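Local coordinates for protein beta-N-acetylhexosaminidase (Bacteroides fragilis, PDB 4PYS) that probably hydrolyses terminal non-reducing beta-linked N-acetylhexosamine residues of glycoconjugates, as a family 20 glycoside hydrolase with a TIM-barrel catalytic domain, at residues P39-R44 / A94-F99; M155-K160 / A214-T219; R175-I178 / L184-I187. All coordinates share one frame; numbering follows the deposited sequence.

Contact 1: residues P39-R44 / A94-F99; sequences PGSFIR and ADDAGF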
ATOM      1  N   PRO A  39      16.557  -3.221 -20.406  1.00 34.43           N
ATOM      2  CA  PRO A  39      15.131  -3.252 -20.079  1.00 36.25           C
ATOM      3  C   PRO A  39      14.830  -4.208 -18.932  1.00 41.79           C
ATOM      4  O   PRO A  39      13.659  -4.443 -18.629  1.00 34.58           O
ATOM      5  CB  PRO A  39      14.512  -3.792 -21.365  1.00 37.90           C
ATOM      6  CG  PRO A  39      15.552  -4.709 -21.901  1.00 37.51           C
ATOM      7  CD  PRO A  39      16.873  -4.071 -21.567  1.00 39.30           C
ATOM      8  N   GLY A  40      15.877  -4.737 -18.305  1.00 41.91           N
ATOM      9  CA  GLY A  40      15.740  -5.765 -17.286  1.00 39.93           C
ATOM     10  C   GLY A  40      14.751  -5.516 -16.157  1.00 40.39           C
ATOM     11  O   GLY A  40      14.153  -6.455 -15.628  1.00 42.72           O
ATOM     12  N   SER A  41      14.560  -4.257 -15.782  1.00 39.78           N
ATOM     13  CA  SER A  41      13.755  -3.944 -14.603  1.00 49.09           C
ATOM     14  C   SER A  41      12.247  -3.961 -14.863  1.00 46.57           C
ATOM     15  O   SER A  41      11.462  -4.245 -13.959  1.00 50.99           O
ATOM     16  CB  SER A  41      14.122  -2.567 -14.087  1.00 62.05           C
ATOM     17  OG  SER A  41      13.596  -1.610 -14.979  1.00 72.83           O
ATOM     18  N   PHE A  42      11.840  -3.631 -16.087  1.00 38.40           N
ATOM     19  CA  PHE A  42      10.415  -3.562 -16.404  1.00 41.60           C
ATOM     20  C   PHE A  42       9.950  -4.677 -17.325  1.00 44.51           C
ATOM     21  O   PHE A  42       8.749  -4.910 -17.478  1.00 42.29           O
ATOM     22  CB  PHE A  42      10.051  -2.195 -16.995  1.00 39.13           C
ATOM     23  CG  PHE A  42      10.753  -1.871 -18.286  1.00 33.34           C
ATOM     24  CD1 PHE A  42      10.231  -2.293 -19.500  1.00 38.70           C
ATOM     25  CD2 PHE A  42      11.920  -1.120 -18.286  1.00 34.96           C
ATOM     26  CE1 PHE A  42      10.864  -1.990 -20.687  1.00 42.49           C
ATOM     27  CE2 PHE A  42      12.558  -0.812 -19.467  1.00 43.80           C
ATOM     28  CZ  PHE A  42      12.026  -1.247 -20.673  1.00 40.39           C
ATOM     29  N   ILE A  43      10.896  -5.383 -17.927  1.00 39.20           N
ATOM     30  CA  ILE A  43      10.556  -6.282 -19.017  1.00 43.06           C
ATOM     31  C   ILE A  43       9.811  -7.557 -18.593  1.00 45.52           C
ATOM     32  O   ILE A  43       9.044  -8.113 -19.378  1.00 39.33           O
ATOM     33  CB  ILE A  43      11.792  -6.615 -19.878  1.00 41.30           C
ATOM     34  CG1 ILE A  43      11.360  -6.917 -21.311  1.00 49.50           C
ATOM     35  CG2 ILE A  43      12.608  -7.745 -19.263  1.00 40.78           C
ATOM     36  CD1 ILE A  43      10.521  -5.802 -21.925  1.00 49.04           C
ATOM     37  N   ARG A  44      10.025  -8.022 -17.364  1.00 38.73           N
ATOM     38  CA  ARG A  44       9.302  -9.198 -16.890  1.00 35.63           C
ATOM     39  C   ARG A  44       7.791  -8.932 -16.843  1.00 31.83           C
ATOM     40  O   ARG A  44       6.984  -9.824 -17.131  1.00 36.44           O
ATOM     41  CB  ARG A  44       9.827  -9.656 -15.529  1.00 40.08           C
ATOM     42  CG  ARG A  44      11.140 -10.431 -15.616  1.00 45.92           C
ATOM     43  CD  ARG A  44      11.538 -11.030 -14.273  1.00 59.17           C
ATOM     44  NE  ARG A  44      12.344 -10.105 -13.480  1.00 68.35           N
ATOM     45  CZ  ARG A  44      13.666  -9.993 -13.585  1.00 72.12           C
ATOM     46  NH1 ARG A  44      14.329 -10.744 -14.456  1.00 68.89           N
ATOM     47  NH2 ARG A  44      14.326  -9.128 -12.824  1.00 75.73           N
ATOM     48  N   ALA A  94      11.159   8.661 -17.748  1.00 24.19           N
ATOM     49  CA  ALA A  94      12.371   9.190 -17.116  1.00 31.44           C
ATOM     50  C   ALA A  94      13.050   8.152 -16.233  1.00 28.18           C
ATOM     51  O   ALA A  94      14.234   8.271 -15.918  1.00 31.43           O
ATOM     52  CB  ALA A  94      12.064  10.453 -16.316  1.00 36.19           C
ATOM     53  N   ASP A  95      12.298   7.137 -15.828  1.00 26.20           N
ATOM     54  CA  ASP A  95      12.824   6.118 -14.918  1.00 29.16           C
ATOM     55  C   ASP A  95      12.061   4.813 -15.103  1.00 29.58           C
ATOM     56  O   ASP A  95      11.084   4.760 -15.848  1.00 23.87           O
ATOM     57  CB  ASP A  95      12.723   6.604 -13.463  1.00 28.62           C
ATOM     58  CG  ASP A  95      11.342   7.177 -13.132  1.00 33.85           C
ATOM     59  OD1 ASP A  95      10.334   6.509 -13.413  1.00 31.58           O
ATOM     60  OD2 ASP A  95      11.257   8.313 -12.620  1.00 36.26           O
ATOM     61  N   ASP A  96      12.488   3.749 -14.428  1.00 27.22           N
ATOM     62  CA  ASP A  96      11.826   2.457 -14.617  1.00 24.51           C
ATOM     63  C   ASP A  96      10.353   2.464 -14.219  1.00 22.09           C
ATOM     64  O   ASP A  96       9.548   1.773 -14.828  1.00 23.34           O
ATOM     65  CB  ASP A  96      12.564   1.359 -13.853  1.00 28.59           C
ATOM     66  CG  ASP A  96      13.928   1.058 -14.443  1.00 44.26           C
ATOM     67  OD1 ASP A  96      14.120   1.238 -15.667  1.00 46.87           O
ATOM     68  OD2 ASP A  96      14.801   0.606 -13.677  1.00 47.96           O
ATOM     69  N   ALA A  97       9.995   3.233 -13.194  1.00 19.52           N
ATOM     70  CA  ALA A  97       8.590   3.329 -12.780  1.00 21.06           C
ATOM     71  C   ALA A  97       7.711   3.797 -13.934  1.00 22.22           C
ATOM     72  O   ALA A  97       6.621   3.263 -14.167  1.00 19.47           O
ATOM     73  CB  ALA A  97       8.450   4.264 -11.596  1.00 27.13           C
ATOM     74  N   GLY A  98       8.186   4.805 -14.654  1.00 20.54           N
ATOM     75  CA  GLY A  98       7.469   5.291 -15.822  1.00 19.66           C
ATOM     76  C   GLY A  98       7.208   4.209 -16.850  1.00 20.89           C
ATOM     77  O   GLY A  98       6.116   4.134 -17.400  1.00 19.10           O
ATOM     78  N   PHE A  99       8.200   3.355 -17.110  1.00 19.33           N
ATOM     79  CA  PHE A  99       8.008   2.278 -18.079  1.00 20.24           C
ATOM     80  C   PHE A  99       6.961   1.284 -17.590  1.00 21.58           C
ATOM     81  O   PHE A  99       6.167   0.758 -18.367  1.00 18.77           O
ATOM     82  CB  PHE A  99       9.332   1.541 -18.326  1.00 21.88           C
ATOM     83  CG  PHE A  99      10.294   2.281 -19.221  1.00 22.42           C
ATOM     84  CD1 PHE A  99       9.892   2.766 -20.468  1.00 25.02           C
ATOM     85  CD2 PHE A  99      11.615   2.480 -18.824  1.00 22.82           C
ATOM     86  CE1 PHE A  99      10.804   3.436 -21.305  1.00 22.88           C
ATOM     87  CE2 PHE A  99      12.523   3.163 -19.644  1.00 28.27           C
ATOM     88  CZ  PHE A  99      12.109   3.634 -20.890  1.00 27.07           C
TER

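Contact 2: residues M155-K160 / A214-T219; sequences MASMLK and ADRGIT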
HETATM    1  N   MSE A 155      -2.436  -5.827  -8.182  1.00 18.86           N
HETATM    2  CA  MSE A 155      -3.512  -4.831  -8.263  1.00 19.22           C
HETATM    3  C   MSE A 155      -2.966  -3.422  -8.072  1.00 16.85           C
HETATM    4  O   MSE A 155      -3.320  -2.490  -8.810  1.00 18.57           O
HETATM    5  CB  MSE A 155      -4.583  -5.102  -7.204  1.00 19.19           C
HETATM    6  CG  MSE A 155      -5.638  -4.007  -7.170  1.00 20.13           C
HETATM    7 SE   MSE A 155      -6.611  -3.990  -5.485  0.70 21.50          SE
HETATM    8  CE  MSE A 155      -5.186  -3.268  -4.381  1.00 23.64           C
ATOM      9  N   ALA A 156      -2.100  -3.259  -7.089  1.00 18.28           N
ATOM     10  CA  ALA A 156      -1.564  -1.936  -6.781  1.00 18.10           C
ATOM     11  C   ALA A 156      -0.843  -1.389  -8.004  1.00 21.37           C
ATOM     12  O   ALA A 156      -1.036  -0.241  -8.387  1.00 16.77           O
ATOM     13  CB  ALA A 156      -0.616  -2.026  -5.580  1.00 17.57           C
ATOM     14  N   SER A 157      -0.038  -2.231  -8.639  1.00 18.78           N
ATOM     15  CA  SER A 157       0.697  -1.821  -9.844  1.00 17.49           C
ATOM     16  C   SER A 157      -0.257  -1.496 -10.981  1.00 18.39           C
ATOM     17  O   SER A 157      -0.071  -0.510 -11.703  1.00 19.67           O
ATOM     18  CB  SER A 157       1.637  -2.943 -10.287  1.00 20.06           C
ATOM     19  OG  SER A 157       2.464  -2.504 -11.359  1.00 24.76           O
HETATM   20  N   MSE A 158      -1.290  -2.318 -11.121  1.00 16.07           N
HETATM   21  CA  MSE A 158      -2.286  -2.140 -12.174  1.00 15.84           C
HETATM   22  C   MSE A 158      -2.962  -0.777 -12.072  1.00 18.59           C
HETATM   23  O   MSE A 158      -3.343  -0.186 -13.085  1.00 19.19           O
HETATM   24  CB  MSE A 158      -3.341  -3.262 -12.075  1.00 16.40           C
HETATM   25  CG  MSE A 158      -4.470  -3.154 -13.085  1.00 21.12           C
HETATM   26 SE   MSE A 158      -5.747  -4.601 -12.787  0.68 22.27          SE
HETATM   27  CE  MSE A 158      -6.472  -3.949 -11.074  1.00 21.82           C
ATOM     28  N   LEU A 159      -3.100  -0.282 -10.845  1.00 15.77           N
ATOM     29  CA  LEU A 159      -3.801   0.970 -10.588  1.00 14.34           C
ATOM     30  C   LEU A 159      -2.807   2.122 -10.436  1.00 17.97           C
ATOM     31  O   LEU A 159      -3.170   3.216  -9.986  1.00 16.06           O
ATOM     32  CB  LEU A 159      -4.644   0.827  -9.318  1.00 20.16           C
ATOM     33  CG  LEU A 159      -5.792  -0.191  -9.456  1.00 22.27           C
ATOM     34  CD1 LEU A 159      -6.583  -0.300  -8.171  1.00 22.69           C
ATOM     35  CD2 LEU A 159      -6.709   0.179 -10.596  1.00 22.85           C
ATOM     36  N   LYS A 160      -1.565   1.857 -10.833  1.00 16.01           N
ATOM     37  CA  LYS A 160      -0.467   2.834 -10.811  1.00 16.53           C
ATOM     38  C   LYS A 160      -0.071   3.346  -9.417  1.00 15.81           C
ATOM     39  O   LYS A 160       0.471   4.435  -9.282  1.00 15.56           O
ATOM     40  CB  LYS A 160      -0.749   3.998 -11.781  1.00 16.93           C
ATOM     41  CG  LYS A 160      -0.894   3.517 -13.243  1.00 17.58           C
ATOM     42  CD  LYS A 160      -0.745   4.700 -14.217  1.00 15.62           C
ATOM     43  CE  LYS A 160      -0.717   4.258 -15.673  1.00 18.27           C
ATOM     44  NZ  LYS A 160      -2.092   3.882 -16.173  1.00 17.37           N
ATOM     45  N   ALA A 214       9.046  -5.716  -7.034  1.00 26.76           N
ATOM     46  CA  ALA A 214      10.016  -4.889  -7.753  1.00 29.95           C
ATOM     47  C   ALA A 214       9.789  -4.948  -9.263  1.00 29.45           C
ATOM     48  O   ALA A 214       9.925  -3.935  -9.951  1.00 32.26           O
ATOM     49  CB  ALA A 214      11.445  -5.310  -7.405  1.00 30.95           C
ATOM     50  N   ASP A 215       9.423  -6.128  -9.766  1.00 25.29           N
ATOM     51  CA  ASP A 215       9.169  -6.309 -11.195  1.00 28.35           C
ATOM     52  C   ASP A 215       7.977  -5.501 -11.671  1.00 28.73           C
ATOM     53  O   ASP A 215       7.800  -5.293 -12.873  1.00 32.52           O
ATOM     54  CB  ASP A 215       8.935  -7.785 -11.527  1.00 31.46           C
ATOM     55  CG  ASP A 215      10.209  -8.589 -11.509  1.00 43.46           C
ATOM     56  OD1 ASP A 215      11.285  -7.979 -11.680  1.00 49.34           O
ATOM     57  OD2 ASP A 215      10.131  -9.823 -11.327  1.00 41.06           O
ATOM     58  N   ARG A 216       7.139  -5.057 -10.745  1.00 26.20           N
ATOM     59  CA  ARG A 216       5.994  -4.247 -11.144  1.00 22.67           C
ATOM     60  C   ARG A 216       5.945  -2.884 -10.450  1.00 23.98           C
ATOM     61  O   ARG A 216       4.882  -2.286 -10.288  1.00 22.46           O
ATOM     62  CB  ARG A 216       4.676  -5.045 -11.040  1.00 27.68           C
ATOM     63  CG  ARG A 216       4.386  -5.698  -9.711  1.00 29.07           C
ATOM     64  CD  ARG A 216       3.636  -7.033  -9.895  1.00 21.32           C
ATOM     65  NE  ARG A 216       4.556  -8.073 -10.355  1.00 31.52           N
ATOM     66  CZ  ARG A 216       4.284  -8.944 -11.319  1.00 29.60           C
ATOM     67  NH1 ARG A 216       5.193  -9.834 -11.680  1.00 32.39           N
ATOM     68  NH2 ARG A 216       3.109  -8.926 -11.923  1.00 29.99           N
ATOM     69  N   GLY A 217       7.116  -2.380 -10.065  1.00 32.69           N
ATOM     70  CA  GLY A 217       7.241  -1.010  -9.594  1.00 31.59           C
ATOM     71  C   GLY A 217       6.696  -0.732  -8.206  1.00 29.63           C
ATOM     72  O   GLY A 217       6.403   0.418  -7.869  1.00 28.25           O
ATOM     73  N   ILE A 218       6.563  -1.782  -7.401  1.00 27.97           N
ATOM     74  CA  ILE A 218       5.976  -1.645  -6.065  1.00 25.92           C
ATOM     75  C   ILE A 218       7.040  -1.803  -4.988  1.00 25.41           C
ATOM     76  O   ILE A 218       7.783  -2.780  -4.995  1.00 26.23           O
ATOM     77  CB  ILE A 218       4.882  -2.706  -5.828  1.00 25.48           C
ATOM     78  CG1 ILE A 218       3.702  -2.470  -6.775  1.00 26.12           C
ATOM     79  CG2 ILE A 218       4.406  -2.665  -4.379  1.00 25.12           C
ATOM     80  CD1 ILE A 218       3.073  -1.084  -6.629  1.00 25.50           C
ATOM     81  N   THR A 219       7.107  -0.837  -4.072  1.00 24.42           N
ATOM     82  CA  THR A 219       7.978  -0.933  -2.901  1.00 24.01           C
ATOM     83  C   THR A 219       7.140  -1.483  -1.754  1.00 24.80           C
ATOM     84  O   THR A 219       6.053  -0.979  -1.482  1.00 22.00           O
ATOM     85  CB  THR A 219       8.530   0.445  -2.536  1.00 24.24           C
ATOM     86  OG1 THR A 219       9.397   0.897  -3.591  1.00 25.99           O
ATOM     87  CG2 THR A 219       9.309   0.404  -1.214  1.00 23.97           C
TER

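Contact 3: residues R175-I178 / L184-I187; sequences RIEI and LTRI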
ATOM      1  N   ARG A 175       3.338 -12.423  11.804  1.00 27.16           N
ATOM      2  CA  ARG A 175       3.518 -13.241  10.607  1.00 27.60           C
ATOM      3  C   ARG A 175       4.825 -13.037   9.861  1.00 28.07           C
ATOM      4  O   ARG A 175       4.999 -13.593   8.773  1.00 31.30           O
ATOM      5  CB  ARG A 175       2.323 -13.058   9.656  1.00 29.31           C
ATOM      6  CG  ARG A 175       1.007 -13.261  10.379  1.00 31.37           C
ATOM      7  CD  ARG A 175      -0.077 -13.896   9.529  1.00 31.35           C
ATOM      8  NE  ARG A 175      -1.354 -13.717  10.210  1.00 30.92           N
ATOM      9  CZ  ARG A 175      -1.910 -14.618  11.004  1.00 31.07           C
ATOM     10  NH1 ARG A 175      -1.328 -15.800  11.185  1.00 31.46           N
ATOM     11  NH2 ARG A 175      -3.062 -14.347  11.603  1.00 32.94           N
ATOM     12  N   ILE A 176       5.755 -12.267  10.433  1.00 29.73           N
ATOM     13  CA  ILE A 176       7.027 -12.044   9.750  1.00 26.51           C
ATOM     14  C   ILE A 176       8.123 -12.842  10.447  1.00 32.19           C
ATOM     15  O   ILE A 176       8.357 -12.672  11.645  1.00 31.52           O
ATOM     16  CB  ILE A 176       7.369 -10.528   9.602  1.00 28.54           C
ATOM     17  CG1 ILE A 176       8.711 -10.350   8.897  1.00 32.90           C
ATOM     18  CG2 ILE A 176       7.346  -9.819  10.943  1.00 27.53           C
ATOM     19  CD1 ILE A 176       8.671 -10.765   7.446  1.00 33.69           C
ATOM     20  N   GLU A 177       8.750 -13.758   9.713  1.00 28.87           N
ATOM     21  CA  GLU A 177       9.788 -14.605  10.301  1.00 30.94           C
ATOM     22  C   GLU A 177      11.026 -13.794  10.668  1.00 31.80           C
ATOM     23  O   GLU A 177      11.558 -13.045   9.838  1.00 31.21           O
ATOM     24  CB  GLU A 177      10.176 -15.752   9.357  1.00 34.64           C
ATOM     25  CG  GLU A 177      11.227 -16.679   9.969  1.00 35.44           C
ATOM     26  CD  GLU A 177      11.656 -17.814   9.056  1.00 45.72           C
ATOM     27  OE1 GLU A 177      11.985 -17.560   7.879  1.00 38.99           O
ATOM     28  OE2 GLU A 177      11.685 -18.967   9.530  1.00 54.90           O
ATOM     29  N   ILE A 178      11.468 -13.956  11.914  1.00 33.49           N
ATOM     30  CA  ILE A 178      12.679 -13.325  12.429  1.00 37.75           C
ATOM     31  C   ILE A 178      13.561 -14.465  12.918  1.00 37.19           C
ATOM     32  O   ILE A 178      13.211 -15.140  13.885  1.00 38.29           O
ATOM     33  CB  ILE A 178      12.380 -12.382  13.620  1.00 38.53           C
ATOM     34  CG1 ILE A 178      11.342 -11.312  13.241  1.00 32.80           C
ATOM     35  CG2 ILE A 178      13.669 -11.734  14.123  1.00 36.57           C
ATOM     36  CD1 ILE A 178      11.707 -10.472  12.015  1.00 31.47           C
ATOM     37  N   LEU A 184       8.582 -16.035  17.497  1.00 38.22           N
ATOM     38  CA  LEU A 184       7.670 -14.981  17.047  1.00 36.09           C
ATOM     39  C   LEU A 184       6.695 -15.539  16.015  1.00 34.62           C
ATOM     40  O   LEU A 184       5.515 -15.217  16.049  1.00 36.24           O
ATOM     41  CB  LEU A 184       8.421 -13.759  16.503  1.00 35.18           C
ATOM     42  CG  LEU A 184       9.095 -12.839  17.525  1.00 38.24           C
ATOM     43  CD1 LEU A 184       9.910 -11.774  16.816  1.00 35.57           C
ATOM     44  CD2 LEU A 184       8.074 -12.211  18.458  1.00 38.05           C
ATOM     45  N   THR A 185       7.182 -16.396  15.120  1.00 37.63           N
ATOM     46  CA  THR A 185       6.302 -17.035  14.136  1.00 36.29           C
ATOM     47  C   THR A 185       5.845 -18.421  14.576  1.00 39.58           C
ATOM     48  O   THR A 185       4.675 -18.763  14.421  1.00 38.46           O
ATOM     49  CB  THR A 185       6.946 -17.139  12.745  1.00 37.14           C
ATOM     50  OG1 THR A 185       8.305 -17.587  12.869  1.00 39.47           O
ATOM     51  CG2 THR A 185       6.910 -15.787  12.036  1.00 31.04           C
ATOM     52  N   ARG A 186       6.757 -19.216  15.134  1.00 37.56           N
ATOM     53  CA  ARG A 186       6.416 -20.584  15.501  1.00 38.65           C
ATOM     54  C   ARG A 186       5.289 -20.642  16.528  1.00 42.25           C
ATOM     55  O   ARG A 186       4.491 -21.582  16.537  1.00 45.93           O
ATOM     56  CB  ARG A 186       7.656 -21.342  15.999  1.00 45.64           C
ATOM     57  CG  ARG A 186       8.617 -21.706  14.878  1.00 52.20           C
ATOM     58  CD  ARG A 186      10.010 -22.053  15.393  1.00 56.80           C
ATOM     59  NE  ARG A 186      10.008 -23.205  16.285  1.00 58.23           N
ATOM     60  CZ  ARG A 186      11.093 -23.917  16.574  1.00 64.03           C
ATOM     61  NH1 ARG A 186      11.008 -24.953  17.393  1.00 66.14           N
ATOM     62  NH2 ARG A 186      12.263 -23.600  16.035  1.00 69.04           N
ATOM     63  N   ILE A 187       5.223 -19.635  17.388  1.00 39.82           N
ATOM     64  CA  ILE A 187       4.135 -19.527  18.348  1.00 39.14           C
ATOM     65  C   ILE A 187       3.171 -18.427  17.913  1.00 44.21           C
ATOM     66  O   ILE A 187       1.957 -18.631  17.845  1.00 42.20           O
ATOM     67  CB  ILE A 187       4.666 -19.197  19.749  1.00 50.48           C
ATOM     68  CG1 ILE A 187       5.550 -20.338  20.259  1.00 48.17           C
ATOM     69  CG2 ILE A 187       3.515 -18.916  20.718  1.00 51.71           C
ATOM     70  CD1 ILE A 187       5.861 -20.241  21.726  1.00 57.22           C
TER
HETATM   71  O   HOH W   1      10.113 -15.691  13.925  1.00 32.05           O

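Contact 1: residues P39-R44 / A94-F99
The ring of Phe42 packs on Phe99, and the two side chains meet from CB outward. Phe42 CB lies 4.0 Å from Phe99 CB, and the next atom, Phe42 CG, comes closer to it, at 3.7 Å. Of the two branches, CD2 is the one drawn in: Phe42 CD2 lies 3.7 Å from Phe99 CD2, and Phe42 CE2 only 3.5 Å from that same atom. At the tip, Phe42 CZ has widened to 4.2 Å from Phe99 CD2. The planes are inclined at 33°, an oblique pairing with an added CH-pi contact from Phe99 CB over the Phe42 face. The backbone carbonyl Pro39 O lies over the centre of the opposite face, while Asp96 OD1 stands near the ring plane at the edge. A flat phenyl group suits this slot, since both faces are occupied at once. Asp95, the N-cap of helix 96-109, accepts a bond from Gly98 N through OD1 (3.0 Å), as an aspartate at this position readily does, and so ties down the turn that carries Phe99. The chain leading into helix 43-49 thus rests on the first turn of helix 96-109, whose Ile100 and Ile103 also touch Phe42; Trp69 meets its ring, and Phe99 rests on strand 89-93.

Contact 2: residues M155-K160 / A214-T219
Ser157 donates its hydroxyl to the backbone carbonyl of Arg216, with Ser157 OG 2.7 Å from Arg216 O. The bond meets the oxygen in the carbonyl plane, on a lone pair, with a C=O...OG angle of 134°. OG stands opposite the backbone N of its own residue (chi1 -173°), which places it within reach of the Arg216 carbonyl. There Arg216 CB also comes within 3.4 Å of Ser157 OG. Beside this polar pair lies an apolar one: Ile218 extends its CD1 to 3.9 Å from Ala156 CB, and its CG1 runs 4.1 Å from Ser157 CB. Small residues suit the helix face here, because alanine and serine let the branched isoleucine come close. The two segments lie where helices 146-158 and 203-214 finish, in the (beta/alpha)8 barrel of the catalytic domain, and each helix closes with a Schellman motif. Lys160 and Gly217 are the C-prime residues, both with positive phi; glycine adopts this readily, whereas Lys160 does so despite having a side chain. From the second of these turns the chain passes directly into strand 219-223, with Ile218 touching Phe164 of the adjoining parallel strand. Further out, Gln104 NE2 of helix 96-109 hydrogen-bonds to Ser157 OG, so this buried hydroxyl has two partners. The Arg216 guanidinium leads away from Ser157, held by Tyr212, through its carbonyl O and a cation-pi contact, and by salt bridges to Asp154 and Glu48.

Contact 3: residues R175-I178 / L184-I187
Thr185 has its methyl CG2 opposite its own carbonyl carbon and its hydroxyl OG1 between the backbone N and that carbon (chi1 44°), a setting that sends the two branches to different tasks against segment 175-178. The methyl lies against the backbone: Thr185 CG2 is 3.5 Å from Ile176 O and 3.6 Å from Glu177 CA, with Arg175 C a little farther, at 4.1 Å. The methyl packs mainly on main-chain atoms of 175-178; the extended chain itself forms the surface, and the beta-branched threonine offers a compact apolar group to it. The hydroxyl works through a water molecule. Thr185 OG1 lies 2.8 Å from the water, which in turn accepts a hydrogen bond from Ile178 N at 3.0 Å, so the amide of the buried Ile178 finds its partner in the water, with no direct hydrogen bond between the segments; OG1 also makes a weak hydrogen bond with Pro182 O. Threonine therefore serves both needs, a methyl for van der Waals contact and a hydroxyl for the bridge. One residue earlier, Leu184 adds an apolar pair. Its CD1 approaches Ile178 CG1 to 3.9 Å and Ile178 CB to 4.1 Å, the two side chains passing each other at a slant. Isoleucine and leucine suit this buried end, where neither side chain carries a polar group. The polar ends of 175-178 have other partners: Arg175 NH1 hydrogen-bonds to the carbonyls of Gly199 and Gln197, and Glu177 OE1 takes a bond from Gln203 N. The contact thus closes a short connection in the catalytic domain, folding helix 183-186 back on the chain that leaves strand 173-174, where Trp174 touches both Leu184 and Thr185. Helix 264-280 packs against Ile178 and Leu184, and helix 231-236 also reaches Leu184.

How the contacts relate
Along the chain, contact 1 comes first and is complete before contact 2 begins; contact 3 falls within the span between the two segments of contact 2. Contact 1 lies in the region assigned to family 20 domain 2, the other two in that of the catalytic domain. Contacts 1 and 2 are neighbours, their centres 11 Å apart, and a salt bridge from Arg44 NE to Asp215 OD1 (3.0 Å) joins them directly. Helix 96-109 serves both, so together they probably form part of the interface between the two domains. Contact 3 stands apart, its centre about 27 Å from that of contact 2 and 34 Å from that of contact 1, in a connection following barrel strand 163-170.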